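Local coordinates for DyP (Bjerkandera adusta, PDB 3VXJ), which binds heme b and probably uses peroxide to oxidise dyes and phenolic compounds, as dye-decolorizing peroxidases do, at residues 298-303 and 408-413; 294-299 and 308-313; 42-47 and 140-145; 36-41 and 77-82. All blocks are in the same frame, centred on the assembly; numbering follows the deposited sequence.

The four contacts form two pairs on opposite sides of the chain's centre. Contacts 1 and 2 share Thr298 and Asp299, have centres about 12 Å apart, and are joined by the salt bridge of Arg302 with Asp295. Contact 1, partly buried between two loops, is almost wholly polar; contact 2 is buried and leads from that loop by one arginine to the helix that carries the heme ligand. Contacts 3 and 4, also about 12 Å apart between centres, both use helix 34-48. Contact 3 is partly buried, apolar and aromatic, whereas the buried contact 4 adds a lysine bond to an aliphatic-aromatic patch. Ring contact between Phe37 and Phe142 links these two.

Contact 1 (298-303 and 408-413); sequences TDETRC and LNQNET. With 3DM (2,6-dimethoxyphenol), chain E.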
# COMPACT_ATOMS: atom_id res chain seq x y z
N THR A 298 9.52 -9.60 -24.12
CA THR A 298 9.26 -10.92 -24.68
C THR A 298 10.25 -11.99 -24.20
O THR A 298 10.44 -13.01 -24.85
CB THR A 298 9.17 -10.88 -26.23
OG1 THR A 298 10.33 -10.26 -26.78
CG2 THR A 298 7.94 -10.09 -26.68
N ASP A 299 10.87 -11.74 -23.04
CA ASP A 299 11.72 -12.73 -22.39
C ASP A 299 11.78 -12.39 -20.90
O ASP A 299 11.39 -11.29 -20.51
CB ASP A 299 13.12 -12.73 -23.01
CG ASP A 299 13.85 -14.02 -22.75
OD1 ASP A 299 13.58 -15.00 -23.48
OD2 ASP A 299 14.68 -14.07 -21.82
N GLU A 300 12.26 -13.34 -20.09
CA GLU A 300 12.28 -13.15 -18.63
C GLU A 300 13.68 -13.08 -18.03
O GLU A 300 13.82 -13.05 -16.81
CB GLU A 300 11.46 -14.24 -17.93
CG GLU A 300 10.04 -14.27 -18.44
CD GLU A 300 9.15 -15.18 -17.63
OE1 GLU A 300 8.78 -14.78 -16.51
OE2 GLU A 300 8.79 -16.28 -18.13
N THR A 301 14.72 -13.02 -18.85
CA THR A 301 16.05 -12.94 -18.25
C THR A 301 16.23 -11.72 -17.35
O THR A 301 16.70 -11.85 -16.22
CB THR A 301 17.16 -12.97 -19.29
OG1 THR A 301 17.13 -14.25 -19.91
CG2 THR A 301 18.54 -12.76 -18.62
N ARG A 302 15.83 -10.56 -17.83
CA ARG A 302 16.03 -9.36 -17.01
C ARG A 302 15.03 -9.24 -15.86
O ARG A 302 15.38 -8.74 -14.81
CB ARG A 302 16.03 -8.10 -17.89
CG ARG A 302 17.17 -8.08 -18.89
CD ARG A 302 17.28 -6.75 -19.63
NE ARG A 302 17.88 -5.72 -18.79
CZ ARG A 302 19.18 -5.50 -18.65
NH1 ARG A 302 20.06 -6.25 -19.29
NH2 ARG A 302 19.61 -4.54 -17.85
N CYS A 303 13.79 -9.68 -16.08
CA CYS A 303 12.75 -9.63 -15.04
C CYS A 303 11.66 -10.64 -15.36
O CYS A 303 11.18 -10.67 -16.50
CB CYS A 303 12.12 -8.23 -14.98
SG CYS A 303 10.99 -7.97 -13.60
N LEU A 408 17.71 -18.69 -16.22
CA LEU A 408 18.38 -19.67 -17.09
C LEU A 408 17.51 -20.91 -17.33
O LEU A 408 17.89 -21.79 -18.09
CB LEU A 408 19.76 -20.07 -16.54
CG LEU A 408 20.74 -18.94 -16.21
CD1 LEU A 408 22.11 -19.49 -15.81
CD2 LEU A 408 20.89 -17.94 -17.37
N ASN A 409 16.35 -20.95 -16.67
CA ASN A 409 15.38 -22.04 -16.86
C ASN A 409 13.97 -21.46 -16.75
O ASN A 409 13.25 -21.74 -15.79
CB ASN A 409 15.57 -23.15 -15.82
CG ASN A 409 16.96 -23.76 -15.84
OD1 ASN A 409 17.80 -23.47 -14.98
ND2 ASN A 409 17.21 -24.62 -16.82
N GLN A 410 13.60 -20.65 -17.73
CA GLN A 410 12.40 -19.81 -17.59
C GLN A 410 11.09 -20.59 -17.61
O GLN A 410 10.09 -20.13 -17.07
CB GLN A 410 12.40 -18.70 -18.65
CG GLN A 410 13.57 -17.74 -18.44
CD GLN A 410 13.67 -16.65 -19.48
OE1 GLN A 410 12.68 -16.27 -20.13
NE2 GLN A 410 14.87 -16.11 -19.65
N ASN A 411 11.11 -21.77 -18.21
CA ASN A 411 9.93 -22.63 -18.20
C ASN A 411 9.71 -23.36 -16.88
O ASN A 411 8.65 -23.97 -16.69
CB ASN A 411 9.95 -23.62 -19.37
CG ASN A 411 9.34 -23.05 -20.62
OD1 ASN A 411 8.36 -22.29 -20.57
ND2 ASN A 411 9.90 -23.41 -21.76
N GLU A 412 10.68 -23.31 -15.98
CA GLU A 412 10.52 -23.91 -14.67
C GLU A 412 9.47 -23.12 -13.89
O GLU A 412 9.53 -21.89 -13.81
CB GLU A 412 11.84 -23.95 -13.91
CG GLU A 412 11.76 -24.68 -12.56
CD GLU A 412 13.02 -24.53 -11.73
OE1 GLU A 412 13.82 -23.61 -12.01
OE2 GLU A 412 13.21 -25.33 -10.79
N THR A 413 8.52 -23.83 -13.31
CA THR A 413 7.52 -23.18 -12.47
C THR A 413 7.83 -23.38 -11.00
O THR A 413 8.38 -24.40 -10.58
CB THR A 413 6.09 -23.68 -12.79
OG1 THR A 413 5.98 -25.05 -12.44
CG2 THR A 413 5.76 -23.49 -14.26
O1 3DM E . 5.39 -12.46 -27.15
C1 3DM E . 5.56 -13.65 -27.79
C2 3DM E . 6.74 -13.89 -28.49
O2 3DM E . 7.69 -12.90 -28.51
C7 3DM E . 8.82 -13.13 -29.37
C3 3DM E . 6.92 -15.12 -29.14
C4 3DM E . 5.92 -16.09 -29.08
C5 3DM E . 4.74 -15.85 -28.38
C6 3DM E . 4.56 -14.62 -27.73
O3 3DM E . 3.42 -14.33 -27.01
C8 3DM E . 2.25 -15.10 -27.35
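Asp299 OD2 is gripped by three donors, one of which, Gln410 NE2, comes from the other segment. Gln410 NE2 lies 3.0 Å from Asp299 OD2, in a nearly straight bond (N-H...O 161°). The carboxylate oxygen lies close to the plane of the Gln410 amide, yet the donor approaches it from above the carboxylate plane, 37° out; the two flat groups are steeply inclined to each other. Thr301 supplies the other two donors, its N at 3.2 Å and its OG1 at 3.1 Å from Asp299 OD2. The first of these closes an Asx turn, so the carboxylate that receives Gln410 also closes a turn within its own loop. Gln410 itself stands at the second position of a type I turn, Asn409 to Glu412, and its chain runs straight beyond CG (chi2 177°), carrying the amide to the loop 298-303. At the other end of the amide, Gln410 OE1 accepts from Glu300 N at 3.0 Å, from above the carbonyl plane, while Glu300 CB lies 3.2 Å from the same OE1. With both ends of the amide engaged, and NE2 also bonded to Pro407 O, the rotation of the group is fixed. The carboxylate of Glu300 turns elsewhere, its OE1 accepting from Phe305 N, and Ile386 packs against the side chains of both Glu300 and Gln410. At the start of the same loop, Thr298 CG2 touches O2 of a bound 2,6-dimethoxyphenol at 3.4 Å; that ligand's hydrogen bond is to Ser383 O.

Contact 2 (294-299 and 308-313); sequences SDTLTD and HVRKTN. With HEM (protoporphyrin IX containing Fe), chain B; 3DM (2,6-dimethoxyphenol), chain D; 3DM (2,6-dimethoxyphenol), chain E.
Leu297 and Arg310 mark the nearest approach of the two backbones, their CA atoms still 11.0 Å apart: the irregular loop 294-299 faces the short helix 308-312, and one long side chain makes the connection. Arg310 leaves the helix with CG trans to the backbone N (chi1 -173°) and runs extended to NE, delivering its guanidinium to the loop. There Arg310 NH2 donates to Thr296 O at 2.9 Å, at an angle of 160°. The acceptor lies at the guanidinium edge, near its plane, while the donor stands above the carbonyl plane. Thr296 CG2 packs 3.8 Å from Arg310 NH1. The NE of the same guanidinium makes a salt bridge with Asp317, so Thr296 O and Asp317 together fix how the flat group is turned. A leucine in place of Arg310 would probably leave Thr296 O without this donor and Asp317 without its cationic mate. The loop also braces itself, Thr296 OG1 donating to Asp299 O at 2.8 Å. Other residues of the helix meet the cofactor. His308 NE2 binds the heme iron at 2.2 Å, opposite a water at 2.0 Å, and His308 ND1 is hydrogen-bonded to Glu391. Asn313, the first residue past the helix, uses ND2 twice, giving one N-H to the heme propionate O2D at 3.0 Å and the other to O1 of a bound 2,6-dimethoxyphenol at 3.1 Å. This is the proximal side of a DyP-type peroxidase heme site, with a short helix presenting the axial histidine to the iron.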
# COMPACT_ATOMS: atom_id res chain seq x y z
N SER A 294 10.66 -2.28 -21.37
CA SER A 294 10.76 -2.29 -22.84
C SER A 294 11.94 -3.11 -23.35
O SER A 294 11.94 -3.55 -24.50
CB SER A 294 10.81 -0.88 -23.43
OG SER A 294 11.99 -0.22 -23.06
N ASP A 295 12.92 -3.35 -22.48
CA ASP A 295 14.06 -4.20 -22.81
C ASP A 295 13.85 -5.68 -22.47
O ASP A 295 14.79 -6.48 -22.56
CB ASP A 295 15.32 -3.68 -22.10
CG ASP A 295 15.25 -3.79 -20.57
OD1 ASP A 295 14.21 -4.24 -20.04
OD2 ASP A 295 16.24 -3.43 -19.90
N THR A 296 12.64 -6.04 -22.04
CA THR A 296 12.36 -7.41 -21.59
C THR A 296 10.87 -7.76 -21.76
O THR A 296 10.28 -8.49 -20.96
CB THR A 296 12.88 -7.65 -20.13
OG1 THR A 296 12.81 -9.04 -19.79
CG2 THR A 296 12.13 -6.81 -19.09
N LEU A 297 10.26 -7.24 -22.82
CA LEU A 297 8.84 -7.50 -23.06
C LEU A 297 8.56 -8.95 -23.46
O LEU A 297 7.48 -9.46 -23.18
CB LEU A 297 8.27 -6.56 -24.13
CG LEU A 297 8.28 -5.06 -23.86
CD1 LEU A 297 7.97 -4.29 -25.13
CD2 LEU A 297 7.27 -4.69 -22.76
N THR A 298 9.52 -9.60 -24.12
CA THR A 298 9.26 -10.92 -24.68
C THR A 298 10.25 -11.99 -24.20
O THR A 298 10.44 -13.01 -24.85
CB THR A 298 9.17 -10.88 -26.23
OG1 THR A 298 10.33 -10.26 -26.78
CG2 THR A 298 7.94 -10.09 -26.68
N ASP A 299 10.87 -11.74 -23.04
CA ASP A 299 11.72 -12.73 -22.39
C ASP A 299 11.78 -12.39 -20.90
O ASP A 299 11.39 -11.29 -20.51
CB ASP A 299 13.12 -12.73 -23.01
CG ASP A 299 13.85 -14.02 -22.75
OD1 ASP A 299 13.58 -15.00 -23.48
OD2 ASP A 299 14.68 -14.07 -21.82
N HIS A 308 6.44 -9.03 -8.42
CA HIS A 308 5.51 -8.15 -7.73
C HIS A 308 5.33 -6.79 -8.40
O HIS A 308 4.21 -6.41 -8.71
CB HIS A 308 5.94 -7.97 -6.27
CG HIS A 308 5.02 -7.10 -5.46
ND1 HIS A 308 3.75 -7.50 -5.10
CD2 HIS A 308 5.19 -5.86 -4.94
CE1 HIS A 308 3.17 -6.54 -4.40
NE2 HIS A 308 4.03 -5.54 -4.27
N VAL A 309 6.43 -6.06 -8.60
CA VAL A 309 6.28 -4.68 -9.10
C VAL A 309 5.80 -4.65 -10.55
O VAL A 309 5.12 -3.70 -10.95
CB VAL A 309 7.56 -3.82 -8.90
CG1 VAL A 309 7.89 -3.70 -7.42
CG2 VAL A 309 8.74 -4.37 -9.68
N ARG A 310 6.14 -5.68 -11.32
CA ARG A 310 5.71 -5.77 -12.71
C ARG A 310 4.22 -6.10 -12.84
O ARG A 310 3.54 -5.59 -13.72
CB ARG A 310 6.56 -6.78 -13.48
CG ARG A 310 6.30 -6.82 -14.97
CD ARG A 310 7.42 -7.58 -15.65
NE ARG A 310 7.27 -7.55 -17.10
CZ ARG A 310 8.16 -8.04 -17.96
NH1 ARG A 310 9.26 -8.66 -17.52
NH2 ARG A 310 7.94 -7.92 -19.27
N LYS A 311 3.72 -6.92 -11.93
CA LYS A 311 2.29 -7.21 -11.85
C LYS A 311 1.46 -6.01 -11.40
O LYS A 311 0.38 -5.75 -11.93
CB LYS A 311 2.04 -8.37 -10.90
CG LYS A 311 2.44 -9.73 -11.48
CD LYS A 311 1.39 -10.30 -12.44
CE LYS A 311 1.23 -11.79 -12.25
NZ LYS A 311 0.02 -12.32 -12.94
N THR A 312 1.97 -5.26 -10.43
CA THR A 312 1.18 -4.17 -9.85
C THR A 312 1.33 -2.87 -10.64
O THR A 312 0.43 -2.02 -10.59
CB THR A 312 1.49 -3.93 -8.37
OG1 THR A 312 2.87 -3.55 -8.25
CG2 THR A 312 1.20 -5.19 -7.54
N ASN A 313 2.43 -2.73 -11.38
CA ASN A 313 2.59 -1.67 -12.36
C ASN A 313 3.30 -2.21 -13.60
O ASN A 313 4.53 -2.25 -13.66
CB ASN A 313 3.36 -0.48 -11.80
CG ASN A 313 3.57 0.62 -12.84
OD1 ASN A 313 3.02 0.57 -13.96
ND2 ASN A 313 4.40 1.60 -12.50
CHA HEM B . 5.84 -1.92 -4.85
CHB HEM B . 6.22 -4.80 -0.99
CHC HEM B . 1.45 -5.60 -1.06
CHD HEM B . 1.04 -2.70 -4.91
C1A HEM B . 6.37 -2.65 -3.82
C2A HEM B . 7.77 -2.76 -3.50
C3A HEM B . 7.87 -3.57 -2.43
C4A HEM B . 6.54 -3.96 -2.04
CMA HEM B . 9.16 -4.00 -1.69
CAA HEM B . 8.91 -2.11 -4.30
CBA HEM B . 9.29 -0.68 -3.88
CGA HEM B . 8.27 0.36 -4.28
O1A HEM B . 8.13 0.68 -5.47
O2A HEM B . 7.60 0.91 -3.35
C1B HEM B . 4.96 -5.26 -0.65
C2B HEM B . 4.65 -6.14 0.45
C3B HEM B . 3.32 -6.36 0.43
C4B HEM B . 2.77 -5.61 -0.68
CMB HEM B . 5.70 -6.71 1.43
CAB HEM B . 2.47 -7.21 1.40
CBB HEM B . 2.87 -7.47 2.65
C1C HEM B . 0.94 -4.92 -2.14
C2C HEM B . -0.44 -4.96 -2.58
C3C HEM B . -0.55 -4.17 -3.66
C4C HEM B . 0.76 -3.60 -3.92
CMC HEM B . -1.55 -5.78 -1.89
CAC HEM B . -1.81 -3.85 -4.51
CBC HEM B . -2.74 -4.78 -4.77
C1D HEM B . 2.28 -2.18 -5.19
C2D HEM B . 2.51 -1.16 -6.18
C3D HEM B . 3.99 -0.93 -6.17
C4D HEM B . 4.52 -1.82 -5.18
CMD HEM B . 1.50 -0.43 -7.09
CAD HEM B . 4.72 0.07 -7.08
CBD HEM B . 4.92 -0.61 -8.43
CGD HEM B . 5.59 0.30 -9.42
O1D HEM B . 6.60 -0.13 -10.03
O2D HEM B . 5.13 1.45 -9.61
NA HEM B . 5.65 -3.42 -2.93
NB HEM B . 3.80 -4.97 -1.35
NC HEM B . 1.64 -4.11 -3.00
ND HEM B . 3.49 -2.54 -4.59
FE HEM B . 3.65 -3.82 -3.01
O1 3DM D . 4.51 3.63 -14.89
C1 3DM D . 4.61 3.46 -16.25
C2 3DM D . 3.51 3.03 -17.02
O2 3DM D . 2.32 2.79 -16.38
C7 3DM D . 1.34 2.01 -17.08
C3 3DM D . 3.67 2.88 -18.40
C4 3DM D . 4.91 3.12 -19.01
C5 3DM D . 5.99 3.54 -18.25
C6 3DM D . 5.84 3.70 -16.87
O3 3DM D . 6.87 4.11 -16.07
C8 3DM D . 8.21 4.07 -16.63
O1 3DM E . 5.39 -12.46 -27.15
C1 3DM E . 5.56 -13.65 -27.79
C2 3DM E . 6.74 -13.89 -28.49
O2 3DM E . 7.69 -12.90 -28.51
C7 3DM E . 8.82 -13.13 -29.37
C3 3DM E . 6.92 -15.12 -29.14
C4 3DM E . 5.92 -16.09 -29.08
C5 3DM E . 4.74 -15.85 -28.38
C6 3DM E . 4.56 -14.62 -27.73
O3 3DM E . 3.42 -14.33 -27.01
C8 3DM E . 2.25 -15.10 -27.35
O HOH W 1 3.47 -2.23 -1.82

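Contact 3 (42-47 and 140-145); sequences KTYVPE and STFGSS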
# COMPACT_ATOMS: atom_id res chain seq x y z
N LYS A 42 -15.79 19.22 14.40
CA LYS A 42 -15.57 20.63 14.10
C LYS A 42 -14.50 21.26 15.00
O LYS A 42 -13.78 22.15 14.56
CB LYS A 42 -16.89 21.41 14.17
CG LYS A 42 -17.80 21.15 12.97
CD LYS A 42 -19.18 21.77 13.15
CE LYS A 42 -19.88 21.92 11.81
NZ LYS A 42 -21.26 22.48 11.93
N THR A 43 -14.41 20.78 16.24
CA THR A 43 -13.34 21.18 17.15
C THR A 43 -11.99 20.60 16.70
O THR A 43 -10.97 21.29 16.70
CB THR A 43 -13.61 20.65 18.58
OG1 THR A 43 -14.88 21.15 19.03
CG2 THR A 43 -12.53 21.10 19.54
N TYR A 44 -12.01 19.33 16.33
CA TYR A 44 -10.80 18.57 16.04
C TYR A 44 -10.09 18.98 14.75
O TYR A 44 -8.87 19.13 14.73
CB TYR A 44 -11.15 17.08 16.02
CG TYR A 44 -9.94 16.18 16.03
CD1 TYR A 44 -9.25 15.94 17.21
CD2 TYR A 44 -9.51 15.55 14.86
CE1 TYR A 44 -8.14 15.11 17.22
CE2 TYR A 44 -8.40 14.73 14.86
CZ TYR A 44 -7.72 14.51 16.04
OH TYR A 44 -6.62 13.70 16.05
N VAL A 45 -10.86 19.18 13.68
CA VAL A 45 -10.27 19.32 12.34
C VAL A 45 -9.26 20.47 12.21
O VAL A 45 -8.12 20.22 11.80
CB VAL A 45 -11.35 19.34 11.23
CG1 VAL A 45 -10.75 19.72 9.87
CG2 VAL A 45 -12.03 17.99 11.14
N PRO A 46 -9.64 21.71 12.57
CA PRO A 46 -8.68 22.81 12.40
C PRO A 46 -7.42 22.65 13.24
O PRO A 46 -6.37 23.18 12.88
CB PRO A 46 -9.47 24.05 12.86
CG PRO A 46 -10.58 23.52 13.69
CD PRO A 46 -10.93 22.20 13.10
N GLU A 47 -7.53 21.91 14.34
CA GLU A 47 -6.41 21.72 15.28
C GLU A 47 -5.43 20.63 14.87
O GLU A 47 -4.23 20.75 15.11
CB GLU A 47 -6.94 21.42 16.69
CG GLU A 47 -7.81 22.52 17.30
CD GLU A 47 -7.21 23.91 17.19
OE1 GLU A 47 -6.06 24.11 17.64
OE2 GLU A 47 -7.89 24.82 16.66
N SER A 140 -10.12 12.49 24.53
CA SER A 140 -10.53 13.69 25.25
C SER A 140 -11.51 14.55 24.45
O SER A 140 -12.48 15.07 24.99
CB SER A 140 -9.31 14.52 25.66
OG SER A 140 -9.70 15.66 26.40
N THR A 141 -11.24 14.68 23.15
CA THR A 141 -12.06 15.53 22.29
C THR A 141 -13.39 14.87 21.92
O THR A 141 -14.44 15.50 21.96
CB THR A 141 -11.27 15.94 21.03
OG1 THR A 141 -10.10 16.68 21.43
CG2 THR A 141 -12.11 16.82 20.11
N PHE A 142 -13.34 13.59 21.56
CA PHE A 142 -14.54 12.89 21.10
C PHE A 142 -15.32 12.23 22.22
O PHE A 142 -16.54 12.07 22.11
CB PHE A 142 -14.19 11.88 20.00
CG PHE A 142 -13.80 12.54 18.70
CD1 PHE A 142 -14.76 12.77 17.72
CD2 PHE A 142 -12.49 12.95 18.48
CE1 PHE A 142 -14.41 13.41 16.53
CE2 PHE A 142 -12.13 13.58 17.29
CZ PHE A 142 -13.10 13.82 16.31
N GLY A 143 -14.63 11.84 23.29
CA GLY A 143 -15.28 11.21 24.44
C GLY A 143 -16.11 10.01 24.02
O GLY A 143 -15.71 9.24 23.15
N SER A 144 -17.29 9.89 24.63
CA SER A 144 -18.17 8.75 24.38
C SER A 144 -18.94 8.84 23.05
O SER A 144 -19.73 7.96 22.75
CB SER A 144 -19.15 8.57 25.54
OG SER A 144 -19.98 9.71 25.65
N SER A 145 -18.70 9.89 22.26
CA SER A 145 -19.32 9.99 20.93
C SER A 145 -18.78 8.91 19.98
O SER A 145 -19.41 8.62 18.96
CB SER A 145 -19.14 11.38 20.30
OG SER A 145 -17.82 11.60 19.81
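Tyr44 offers one face of its ring to the edge of Phe142, whose CE2 sits 3.6 Å from Tyr44 CG, offset toward the rim of the tyrosine ring. The pair is edge-to-face, with centroids 5.3 Å apart and planes inclined at 60°. Phe142 CZ adds a contact at 3.8 Å with Tyr44 CB, so the phenylalanine edge covers the root of the tyrosine ring. Tyr44 reaches this place because CG stands opposite the backbone N (chi1 -168°), which swings the ring toward helix 128-142. On the same ring, Thr141 CG2 touches CD1 of Tyr44 at 4.2 Å and also meets Thr43 CG2; the hydroxyls of both threonines bond within their own helices, to Asp137 O and Thr39 O. Replacing Tyr44 by an alanine is likely to leave the edge of Phe142 without its aromatic partner and to open a gap beside Thr141 CG2. The helix 128-142 ends here, Ser145 OG returning to Phe142 O at 2.7 Å. Helices 34-48 and 128-142 are the two helices of a ferredoxin-like beta-alpha-beta-beta-alpha-beta unit. Phe142 continues from their interface to Phe121 on strand 119-125 of its sheet, while Val45 packs on helix 433-440.

Contact 4 (36-41 and 77-82); sequences SFKTAL and QALGIT
Lys38 and Leu79 bring helix 34-48 against the end of helix 73-78, which closes in a Schellman motif with Gly80, at positive phi, as its C-prime residue. Helix 34-48 is one of the two helices of the ferredoxin-like N-terminal unit; helix 73-78 lies in the connection between its strands 65-71 and 119-125. The apolar contacts centre on Leu79. This residue, the first to leave helical geometry, points its forked end at the Phe37 ring: Leu79 CD2 lies 3.6 Å from CD2 of Phe37, and Leu79 CD1 lies 3.8 Å from CE2 of Phe37. The two side chains cross at about a right angle, both leucine methyls meeting the CD2-CE2 bond of the ring. Phe37 gets there with CG opposite its backbone N (chi1 -180°), directed inward to Phe71 and Val31 of the sheet, which Leu79 also touches; Ile440 of helix 433-440 adds to the cover of Leu79. The aliphatic part of Lys38 joins this patch, its CE 4.0 Å from Leu79 CB, the lysine and leucine chains running past each other in opposite senses. Polar contacts are few. The Schellman motif uses two backbone bonds, Gly80 N to Gln77 O at 3.0 Å and Ile81 N to Leu76 O. The amine of Lys38 is shared between this helix end and the chain terminus, forming a salt bridge with the carboxylate of Ala442. Lys38 stays extended beyond CG, and its NZ donates to Leu79 O at 2.7 Å, tilted 23° from the carbonyl plane.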
# COMPACT_ATOMS: atom_id res chain seq x y z
N SER A 36 -22.99 14.53 18.80
CA SER A 36 -21.80 14.76 19.62
C SER A 36 -20.51 14.55 18.81
O SER A 36 -19.54 15.30 18.98
CB SER A 36 -21.82 13.90 20.87
OG SER A 36 -22.98 14.19 21.64
N PHE A 37 -20.51 13.56 17.92
CA PHE A 37 -19.37 13.35 17.04
C PHE A 37 -19.11 14.55 16.13
O PHE A 37 -17.96 14.96 15.96
CB PHE A 37 -19.57 12.09 16.18
CG PHE A 37 -18.42 11.82 15.26
CD1 PHE A 37 -17.31 11.11 15.71
CD2 PHE A 37 -18.42 12.33 13.96
CE1 PHE A 37 -16.24 10.87 14.86
CE2 PHE A 37 -17.34 12.10 13.11
CZ PHE A 37 -16.26 11.36 13.56
N LYS A 38 -20.17 15.10 15.55
CA LYS A 38 -20.05 16.21 14.61
C LYS A 38 -19.48 17.47 15.25
O LYS A 38 -18.62 18.11 14.66
CB LYS A 38 -21.39 16.49 13.93
CG LYS A 38 -21.79 15.40 12.95
CD LYS A 38 -23.13 15.66 12.33
CE LYS A 38 -23.51 14.48 11.45
NZ LYS A 38 -24.56 14.84 10.48
N THR A 39 -19.92 17.82 16.45
CA THR A 39 -19.35 18.98 17.12
C THR A 39 -17.90 18.72 17.55
O THR A 39 -17.05 19.60 17.40
CB THR A 39 -20.24 19.50 18.29
OG1 THR A 39 -19.61 20.63 18.90
CG2 THR A 39 -20.49 18.41 19.34
N ALA A 40 -17.62 17.51 18.04
CA ALA A 40 -16.22 17.14 18.32
C ALA A 40 -15.35 17.25 17.06
O ALA A 40 -14.21 17.71 17.14
CB ALA A 40 -16.15 15.73 18.91
N LEU A 41 -15.89 16.84 15.92
CA LEU A 41 -15.15 16.89 14.66
C LEU A 41 -14.82 18.32 14.25
O LEU A 41 -13.71 18.60 13.81
CB LEU A 41 -15.93 16.17 13.55
CG LEU A 41 -15.18 15.99 12.23
CD1 LEU A 41 -13.90 15.19 12.44
CD2 LEU A 41 -16.05 15.32 11.20
N GLN A 77 -23.17 6.70 6.74
CA GLN A 77 -24.58 6.44 7.05
C GLN A 77 -24.93 6.81 8.50
O GLN A 77 -25.98 7.42 8.75
CB GLN A 77 -24.94 4.99 6.77
CG GLN A 77 -24.91 4.61 5.30
CD GLN A 77 -25.26 3.15 5.07
OE1 GLN A 77 -25.20 2.33 5.98
NE2 GLN A 77 -25.63 2.83 3.83
N ALA A 78 -24.05 6.45 9.44
CA ALA A 78 -24.26 6.76 10.86
C ALA A 78 -24.33 8.26 11.10
O ALA A 78 -24.98 8.72 12.05
CB ALA A 78 -23.15 6.16 11.70
N LEU A 79 -23.66 9.02 10.23
CA LEU A 79 -23.61 10.47 10.32
C LEU A 79 -24.64 11.16 9.43
O LEU A 79 -24.64 12.38 9.31
CB LEU A 79 -22.19 10.95 10.00
CG LEU A 79 -21.13 10.48 11.01
CD1 LEU A 79 -19.72 10.76 10.53
CD2 LEU A 79 -21.36 11.13 12.37
N GLY A 80 -25.53 10.38 8.82
CA GLY A 80 -26.58 10.93 7.97
C GLY A 80 -26.07 11.50 6.66
O GLY A 80 -26.74 12.34 6.06
N ILE A 81 -24.89 11.05 6.22
CA ILE A 81 -24.30 11.48 4.96
C ILE A 81 -24.59 10.37 3.97
O ILE A 81 -23.87 9.37 3.91
CB ILE A 81 -22.77 11.73 5.09
CG1 ILE A 81 -22.43 12.65 6.29
CG2 ILE A 81 -22.19 12.27 3.79
CD1 ILE A 81 -23.07 14.03 6.28
N THR A 82 -25.67 10.54 3.20
CA THR A 82 -26.24 9.44 2.43
C THR A 82 -26.08 9.58 0.91
O THR A 82 -26.56 8.72 0.15
CB THR A 82 -27.73 9.28 2.78
OG1 THR A 82 -28.36 10.56 2.74
CG2 THR A 82 -27.88 8.69 4.20